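Local coordinates for ORF34P2 (PDB 2WKD), which binds single-stranded DNA, probably with nanomolar affinity and without sequence specificity, at residues Glu12-Arg16 against Lys26-Val30. The protein carries 2 engineered substitutions. Residues are numbered along the deposited sequence; the frame is centred on the assembly and turned at random.
Sequences EKNTR and KIISV
Arg16 and Ile27 form a hydrogen-bonded antiparallel pair, Arg16 N donating a hydrogen bond to Ile27 O at 3.0 Å and Ile27 N donating one to Arg16 O at 2.8 Å. One step along, Thr15 and Ile28 make a non-hydrogen-bonded pair, and beyond it Ser29 N donates a hydrogen bond to Asn14 O at 2.8 Å, so that the incoming loop is already tied to the neighbouring strand before its own strand begins at Thr15. Asn14 O also takes a CA-H...O contact from Ile28. The two strands are the arms of a beta hairpin in the OB-type domain of this single-stranded DNA-binding protein; strand 15-18 is outermost in the chain's sheet, and strand 25-31 has strand 45-49 on its other flank. Thr15 and Ile28 share one face, where the threonine hydroxyl OG1 lies 3.4 Å from Ile28 CG1 while the methyl CG2 is turned to the aliphatic part of Lys26, 4.0 Å from its CB. The Asn14 side chain runs alongside that of Ile28, its ND2 3.9 Å from Ile28 CD1. With CG set between the backbone N and carbonyl carbon (chi1 66°), its amide stands where Thr15 OG1 donates to OD1 from above the carbonyl plane. Asn11 N also hydrogen-bonds to this OD1, and ND2 donates to Gln9 O, which fixes the amide's rotation.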
loop_
_atom_site.group_PDB
_atom_site.type_symbol
_atom_site.label_atom_id
_atom_site.label_comp_id
_atom_site.label_asym_id
_atom_site.label_seq_id
_atom_site.Cartn_x
_atom_site.Cartn_y
_atom_site.Cartn_z
ATOM N N GLU A 12 0.852 19.807 -11.101
ATOM C CA GLU A 12 2.198 20.272 -11.398
ATOM C C GLU A 12 3.203 19.840 -10.310
ATOM O O GLU A 12 4.385 19.666 -10.588
ATOM C CB GLU A 12 2.180 21.798 -11.613
ATOM C CG GLU A 12 1.594 22.266 -12.994
ATOM C CD GLU A 12 0.039 22.187 -13.151
ATOM O OE1 GLU A 12 -0.684 21.626 -12.277
ATOM O OE2 GLU A 12 -0.462 22.698 -14.185
ATOM N N LYS A 13 2.711 19.634 -9.090
ATOM C CA LYS A 13 3.542 19.209 -7.956
ATOM C C LYS A 13 3.942 17.736 -7.955
ATOM O O LYS A 13 4.960 17.375 -7.377
ATOM C CB LYS A 13 2.849 19.533 -6.625
ATOM C CG LYS A 13 2.648 21.032 -6.380
ATOM C CD LYS A 13 1.663 21.294 -5.246
ATOM C CE LYS A 13 1.411 22.785 -5.094
ATOM N NZ LYS A 13 0.573 23.066 -3.902
ATOM N N ASN A 14 3.153 16.879 -8.588
ATOM C CA ASN A 14 3.416 15.442 -8.488
ATOM C C ASN A 14 3.476 14.677 -9.820
ATOM O O ASN A 14 3.699 13.464 -9.830
ATOM C CB ASN A 14 2.399 14.795 -7.526
ATOM C CG ASN A 14 0.976 14.853 -8.053
ATOM O OD1 ASN A 14 0.726 15.320 -9.167
ATOM N ND2 ASN A 14 0.035 14.363 -7.259
ATOM N N THR A 15 3.271 15.385 -10.934
ATOM C CA THR A 15 3.193 14.757 -12.258
ATOM C C THR A 15 4.118 15.446 -13.265
ATOM O O THR A 15 4.165 16.675 -13.318
ATOM C CB THR A 15 1.738 14.762 -12.790
ATOM O OG1 THR A 15 0.879 14.154 -11.817
ATOM C CG2 THR A 15 1.614 13.986 -14.111
ATOM N N ARG A 16 4.840 14.647 -14.053
ATOM C CA ARG A 16 5.690 15.158 -15.148
ATOM C C ARG A 16 5.386 14.407 -16.434
ATOM O O ARG A 16 4.987 13.244 -16.396
ATOM C CB ARG A 16 7.177 14.995 -14.817
ATOM C CG ARG A 16 7.767 16.117 -13.956
ATOM C CD ARG A 16 9.304 16.141 -13.997
ATOM N NE ARG A 16 9.895 14.814 -13.791
ATOM C CZ ARG A 16 10.734 14.212 -14.635
ATOM N NH1 ARG A 16 11.114 14.809 -15.763
ATOM N NH2 ARG A 16 11.194 13.003 -14.340
ATOM N N LYS A 26 2.756 10.672 -19.030
ATOM C CA LYS A 26 2.699 11.260 -17.710
ATOM C C LYS A 26 3.186 10.240 -16.691
ATOM O O LYS A 26 2.844 9.046 -16.773
ATOM C CB LYS A 26 1.278 11.709 -17.368
ATOM C CG LYS A 26 0.822 12.986 -18.048
ATOM C CD LYS A 26 -0.514 13.432 -17.464
ATOM C CE LYS A 26 -1.054 14.657 -18.199
ATOM N NZ LYS A 26 -1.306 14.425 -19.654
ATOM N N ILE A 27 4.005 10.697 -15.752
ATOM C CA ILE A 27 4.408 9.874 -14.607
ATOM C C ILE A 27 4.029 10.621 -13.331
ATOM O O ILE A 27 4.430 11.781 -13.145
ATOM C CB ILE A 27 5.926 9.583 -14.577
ATOM C CG1 ILE A 27 6.368 8.840 -15.836
ATOM C CG2 ILE A 27 6.296 8.778 -13.322
ATOM C CD1 ILE A 27 7.881 8.605 -15.912
ATOM N N ILE A 28 3.252 9.957 -12.473
ATOM C CA ILE A 28 2.848 10.527 -11.190
ATOM C C ILE A 28 3.699 9.934 -10.065
ATOM O O ILE A 28 4.121 8.776 -10.137
ATOM C CB ILE A 28 1.323 10.322 -10.918
ATOM C CG1 ILE A 28 0.822 11.322 -9.864
ATOM C CG2 ILE A 28 1.016 8.858 -10.540
ATOM C CD1 ILE A 28 -0.684 11.315 -9.637
ATOM N N SER A 29 3.958 10.743 -9.044
ATOM C CA SER A 29 4.713 10.319 -7.869
ATOM C C SER A 29 3.818 10.527 -6.656
ATOM O O SER A 29 3.401 11.649 -6.371
ATOM C CB SER A 29 6.018 11.126 -7.751
ATOM O OG SER A 29 6.770 10.733 -6.602
ATOM N N VAL A 30 3.486 9.432 -5.976
ATOM C CA VAL A 30 2.528 9.457 -4.848
ATOM C C VAL A 30 3.110 8.859 -3.553
ATOM O O VAL A 30 3.931 7.935 -3.618
ATOM C CB VAL A 30 1.184 8.741 -5.209
ATOM C CG1 VAL A 30 0.451 9.498 -6.340
ATOM C CG2 VAL A 30 1.408 7.265 -5.595
#